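Local structure of colicin-B (Escherichia coli, 1RH1) at residues 138-150 with 278-290. The protein kills Escherichia coli and closely related bacteria by forming channels that depolarise the cytoplasmic membrane and dissipate cellular energy. Numbering follows the deposited sequence.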
loop_
_atom_site.group_PDB
_atom_site.type_symbol
_atom_site.label_atom_id
_atom_site.label_comp_id
_atom_site.label_asym_id
_atom_site.label_seq_id
_atom_site.Cartn_x
_atom_site.Cartn_y
_atom_site.Cartn_z
ATOM N N ILE A 138 -3.335 -30.305 13.078
ATOM C CA ILE A 138 -3.475 -28.956 12.583
ATOM C C ILE A 138 -4.345 -28.221 13.580
ATOM O O ILE A 138 -5.550 -28.410 13.682
ATOM C CB ILE A 138 -4.111 -28.975 11.190
ATOM C CG1 ILE A 138 -3.094 -29.553 10.228
ATOM C CG2 ILE A 138 -4.520 -27.580 10.738
ATOM C CD1 ILE A 138 -3.698 -29.756 8.834
ATOM N N ILE A 139 -3.637 -27.424 14.373
ATOM C CA ILE A 139 -4.215 -26.558 15.377
ATOM C C ILE A 139 -4.522 -25.256 14.646
ATOM O O ILE A 139 -3.936 -24.957 13.596
ATOM C CB ILE A 139 -3.181 -26.335 16.518
ATOM C CG1 ILE A 139 -2.887 -27.643 17.223
ATOM C CG2 ILE A 139 -3.714 -25.371 17.562
ATOM C CD1 ILE A 139 -1.584 -28.282 16.720
ATOM N N ARG A 140 -5.483 -24.497 15.195
ATOM C CA ARG A 140 -5.848 -23.168 14.718
ATOM C C ARG A 140 -6.444 -22.290 15.833
ATOM O O ARG A 140 -7.339 -22.692 16.561
ATOM C CB ARG A 140 -6.797 -23.364 13.566
ATOM C CG ARG A 140 -6.426 -22.278 12.623
ATOM C CD ARG A 140 -5.969 -22.651 11.232
ATOM N NE ARG A 140 -4.770 -23.447 11.215
ATOM C CZ ARG A 140 -4.119 -23.654 10.071
ATOM N NH1 ARG A 140 -4.550 -23.129 8.922
ATOM N NH2 ARG A 140 -3.052 -24.442 10.057
ATOM N N LEU A 141 -5.912 -21.101 16.109
ATOM C CA LEU A 141 -6.442 -20.200 17.129
ATOM C C LEU A 141 -7.595 -19.403 16.567
ATOM O O LEU A 141 -7.429 -18.659 15.605
ATOM C CB LEU A 141 -5.387 -19.226 17.584
ATOM C CG LEU A 141 -4.185 -19.816 18.263
ATOM C CD1 LEU A 141 -3.174 -18.751 18.437
ATOM C CD2 LEU A 141 -4.541 -20.352 19.630
ATOM N N MET A 142 -8.780 -19.547 17.129
ATOM C CA MET A 142 -9.909 -18.834 16.599
ATOM C C MET A 142 -10.394 -17.816 17.601
ATOM O O MET A 142 -10.393 -18.045 18.807
ATOM C CB MET A 142 -11.018 -19.821 16.253
ATOM C CG MET A 142 -10.688 -20.712 15.070
ATOM S SD MET A 142 -11.945 -21.909 14.584
ATOM C CE MET A 142 -11.068 -22.490 13.182
ATOM N N VAL A 143 -10.790 -16.658 17.066
ATOM C CA VAL A 143 -11.319 -15.532 17.839
ATOM C C VAL A 143 -12.618 -15.130 17.195
ATOM O O VAL A 143 -12.773 -15.122 15.977
ATOM C CB VAL A 143 -10.485 -14.239 17.822
ATOM C CG1 VAL A 143 -10.563 -13.642 19.211
ATOM C CG2 VAL A 143 -9.041 -14.477 17.402
ATOM N N THR A 144 -13.550 -14.729 18.032
ATOM C CA THR A 144 -14.876 -14.408 17.568
ATOM C C THR A 144 -15.292 -13.020 17.985
ATOM O O THR A 144 -14.812 -12.483 18.981
ATOM C CB THR A 144 -15.709 -15.584 18.123
ATOM O OG1 THR A 144 -15.820 -16.366 16.945
ATOM C CG2 THR A 144 -17.063 -15.333 18.746
ATOM N N GLN A 145 -16.134 -12.412 17.152
ATOM C CA GLN A 145 -16.737 -11.112 17.418
ATOM C C GLN A 145 -18.143 -10.989 16.840
ATOM O O GLN A 145 -18.393 -11.378 15.697
ATOM C CB GLN A 145 -15.962 -9.981 16.803
ATOM C CG GLN A 145 -14.614 -9.604 17.337
ATOM C CD GLN A 145 -14.669 -8.759 18.582
ATOM O OE1 GLN A 145 -14.900 -9.268 19.669
ATOM N NE2 GLN A 145 -14.437 -7.459 18.450
ATOM N N GLN A 146 -19.087 -10.419 17.593
ATOM C CA GLN A 146 -20.413 -10.095 17.073
ATOM C C GLN A 146 -20.334 -9.123 15.879
ATOM O O GLN A 146 -19.393 -8.322 15.836
ATOM C CB GLN A 146 -21.224 -9.478 18.186
ATOM C CG GLN A 146 -21.604 -10.456 19.280
ATOM C CD GLN A 146 -22.042 -9.748 20.552
ATOM O OE1 GLN A 146 -23.129 -9.957 21.098
ATOM N NE2 GLN A 146 -21.155 -8.891 21.063
ATOM N N LEU A 147 -21.285 -9.144 14.916
ATOM C CA LEU A 147 -21.191 -8.333 13.702
ATOM C C LEU A 147 -20.901 -6.861 13.934
ATOM O O LEU A 147 -19.958 -6.273 13.393
ATOM C CB LEU A 147 -22.468 -8.385 12.881
ATOM C CG LEU A 147 -22.367 -7.659 11.535
ATOM C CD1 LEU A 147 -21.597 -8.517 10.567
ATOM C CD2 LEU A 147 -23.728 -7.379 10.966
ATOM N N GLU A 148 -21.730 -6.314 14.819
ATOM C CA GLU A 148 -21.648 -4.926 15.180
ATOM C C GLU A 148 -20.344 -4.548 15.817
ATOM O O GLU A 148 -19.976 -3.405 15.610
ATOM C CB GLU A 148 -22.795 -4.545 16.116
ATOM C CG GLU A 148 -23.167 -5.463 17.283
ATOM C CD GLU A 148 -24.084 -6.666 16.986
ATOM O OE1 GLU A 148 -24.318 -7.455 17.914
ATOM O OE2 GLU A 148 -24.577 -6.822 15.856
ATOM N N GLN A 149 -19.600 -5.407 16.525
ATOM C CA GLN A 149 -18.306 -5.010 17.071
ATOM C C GLN A 149 -17.232 -4.808 16.014
ATOM O O GLN A 149 -16.238 -4.150 16.321
ATOM C CB GLN A 149 -17.743 -6.029 18.036
ATOM C CG GLN A 149 -18.522 -6.222 19.315
ATOM C CD GLN A 149 -17.999 -7.380 20.168
ATOM O OE1 GLN A 149 -18.266 -8.565 19.940
ATOM N NE2 GLN A 149 -17.243 -7.020 21.205
ATOM N N VAL A 150 -17.356 -5.343 14.784
ATOM C CA VAL A 150 -16.331 -5.131 13.753
ATOM C C VAL A 150 -16.813 -4.280 12.604
ATOM O O VAL A 150 -15.995 -3.884 11.776
ATOM C CB VAL A 150 -15.811 -6.442 13.123
ATOM C CG1 VAL A 150 -15.345 -7.299 14.252
ATOM C CG2 VAL A 150 -16.855 -7.211 12.353
ATOM N N VAL A 278 -30.164 -16.596 13.454
ATOM C CA VAL A 278 -28.801 -16.547 13.927
ATOM C C VAL A 278 -28.061 -15.420 13.219
ATOM O O VAL A 278 -27.845 -15.380 11.991
ATOM C CB VAL A 278 -28.138 -17.911 13.658
ATOM C CG1 VAL A 278 -26.803 -17.935 14.377
ATOM C CG2 VAL A 278 -28.973 -19.067 14.188
ATOM N N SER A 279 -27.684 -14.471 14.079
ATOM C CA SER A 279 -26.978 -13.295 13.613
ATOM C C SER A 279 -25.525 -13.554 13.237
ATOM O O SER A 279 -24.828 -14.346 13.896
ATOM C CB SER A 279 -27.074 -12.218 14.675
ATOM O OG SER A 279 -26.967 -12.766 15.970
ATOM N N PRO A 280 -25.065 -12.946 12.124
ATOM C CA PRO A 280 -23.712 -13.028 11.614
ATOM C C PRO A 280 -22.603 -12.892 12.621
ATOM O O PRO A 280 -22.579 -12.013 13.485
ATOM C CB PRO A 280 -23.657 -11.967 10.556
ATOM C CG PRO A 280 -24.870 -11.136 10.795
ATOM C CD PRO A 280 -25.867 -12.186 11.181
ATOM N N LEU A 281 -21.716 -13.866 12.479
ATOM C CA LEU A 281 -20.541 -13.950 13.315
ATOM C C LEU A 281 -19.263 -13.684 12.528
ATOM O O LEU A 281 -19.100 -14.129 11.389
ATOM C CB LEU A 281 -20.526 -15.316 13.917
ATOM C CG LEU A 281 -19.549 -15.555 15.037
ATOM C CD1 LEU A 281 -19.961 -14.738 16.259
ATOM C CD2 LEU A 281 -19.497 -17.056 15.330
ATOM N N TYR A 282 -18.393 -12.871 13.136
ATOM C CA TYR A 282 -17.086 -12.591 12.584
ATOM C C TYR A 282 -16.198 -13.578 13.288
ATOM O O TYR A 282 -16.234 -13.704 14.505
ATOM C CB TYR A 282 -16.602 -11.188 12.908
ATOM C CG TYR A 282 -15.131 -10.865 12.581
ATOM C CD1 TYR A 282 -14.161 -10.951 13.577
ATOM C CD2 TYR A 282 -14.743 -10.479 11.297
ATOM C CE1 TYR A 282 -12.829 -10.664 13.305
ATOM C CE2 TYR A 282 -13.407 -10.188 11.010
ATOM C CZ TYR A 282 -12.467 -10.289 12.021
ATOM O OH TYR A 282 -11.142 -10.045 11.749
ATOM N N ILE A 283 -15.372 -14.254 12.506
ATOM C CA ILE A 283 -14.475 -15.221 13.070
ATOM C C ILE A 283 -13.109 -15.166 12.429
ATOM O O ILE A 283 -12.951 -14.983 11.227
ATOM C CB ILE A 283 -15.244 -16.561 12.940
ATOM C CG1 ILE A 283 -14.434 -17.661 13.555
ATOM C CG2 ILE A 283 -15.567 -16.874 11.505
ATOM C CD1 ILE A 283 -15.387 -18.836 13.849
ATOM N N SER A 284 -12.112 -15.224 13.302
ATOM C CA SER A 284 -10.713 -15.154 12.904
ATOM C C SER A 284 -9.947 -16.435 13.198
ATOM O O SER A 284 -9.954 -16.906 14.336
ATOM C CB SER A 284 -10.021 -14.027 13.622
ATOM O OG SER A 284 -8.740 -13.879 13.023
ATOM N N ALA A 285 -9.239 -16.984 12.205
ATOM C CA ALA A 285 -8.553 -18.258 12.361
ATOM C C ALA A 285 -7.081 -18.205 11.985
ATOM O O ALA A 285 -6.706 -18.280 10.810
ATOM C CB ALA A 285 -9.238 -19.301 11.495
ATOM N N VAL A 286 -6.245 -18.146 13.021
ATOM C CA VAL A 286 -4.800 -18.005 12.893
ATOM C C VAL A 286 -3.978 -19.267 13.116
ATOM O O VAL A 286 -4.297 -20.122 13.923
ATOM C CB VAL A 286 -4.388 -16.877 13.877
ATOM C CG1 VAL A 286 -2.887 -16.710 14.048
ATOM C CG2 VAL A 286 -4.927 -15.587 13.293
ATOM N N GLU A 287 -2.851 -19.333 12.427
ATOM C CA GLU A 287 -1.863 -20.390 12.525
ATOM C C GLU A 287 -0.658 -20.008 13.400
ATOM O O GLU A 287 0.122 -19.117 13.041
ATOM C CB GLU A 287 -1.432 -20.700 11.122
ATOM C CG GLU A 287 -0.411 -21.801 10.984
ATOM C CD GLU A 287 0.005 -21.983 9.541
ATOM O OE1 GLU A 287 -0.099 -23.106 9.049
ATOM O OE2 GLU A 287 0.422 -21.002 8.916
ATOM N N ILE A 288 -0.496 -20.665 14.563
ATOM C CA ILE A 288 0.610 -20.471 15.507
ATOM C C ILE A 288 1.877 -20.911 14.752
ATOM O O ILE A 288 2.000 -22.093 14.424
ATOM C CB ILE A 288 0.478 -21.356 16.816
ATOM C CG1 ILE A 288 -0.872 -22.051 16.900
ATOM C CG2 ILE A 288 0.621 -20.505 18.052
ATOM C CD1 ILE A 288 -1.002 -23.303 15.958
ATOM N N LEU A 289 2.793 -19.982 14.389
ATOM C CA LEU A 289 4.048 -20.243 13.669
ATOM C C LEU A 289 5.156 -20.728 14.607
ATOM O O LEU A 289 5.278 -20.286 15.752
ATOM C CB LEU A 289 4.475 -18.944 12.947
ATOM C CG LEU A 289 4.287 -18.669 11.436
ATOM C CD1 LEU A 289 2.850 -18.711 10.966
ATOM C CD2 LEU A 289 4.703 -17.252 11.185
ATOM N N ASP A 290 5.978 -21.669 14.127
ATOM C CA ASP A 290 7.088 -22.247 14.897
ATOM C C ASP A 290 8.380 -21.457 14.800
ATOM O O ASP A 290 8.527 -20.647 13.894
ATOM C CB ASP A 290 7.364 -23.705 14.456
ATOM C CG ASP A 290 7.587 -23.995 12.973
ATOM O OD1 ASP A 290 6.835 -23.487 12.130
ATOM O OD2 ASP A 290 8.503 -24.767 12.669
HETATM O O HOH W 1 -23.407 -11.305 16.023
#
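Val150 covers one face of the Tyr282 ring, its CG1 4.1 Å from the ring centroid in a CH-pi contact displaced toward the rim, while Gln145 CB approaches obliquely. With chi1 at 170°, CG of Tyr282 lies beside its carbonyl carbon, which sets the ring against Val150; its OH is hydrogen-bonded to Asp267 OD1 and the backbone N of Leu171. The Arg140 guanidinium has Glu287 CB over the centre of one face. The two side chains run side by side, and Arg140 NH2 makes a long salt bridge of 3.4 Å to Glu287 OE1, the guanidinium and carboxylate planes 65° apart. Arg140 NE donates in the guanidinium plane to Ile139 O at 2.9 Å, which helps to hold the group's rotation; Glu287 OE2 bonds Ser24 OG of the TonB box.

Six backbone hydrogen bonds join antiparallel strands 139-146 and 281-286: Leu141-Val286, Val143-Ser284 and Gln145-Tyr282 are hydrogen-bonded pairs, with Met142-Ala285 and Thr144-Ile283 the non-hydrogen-bonded pairs between them. Met142 CE meets Ala285 CB at 4.0 Å. Strand 70-73 flanks 139-146 and 266-271 flanks 281-286, making both interior strands of a mixed sheet in the colicin-like bacteriocin tRNase region, with strand 179-186 packing against Val286 and Ile288.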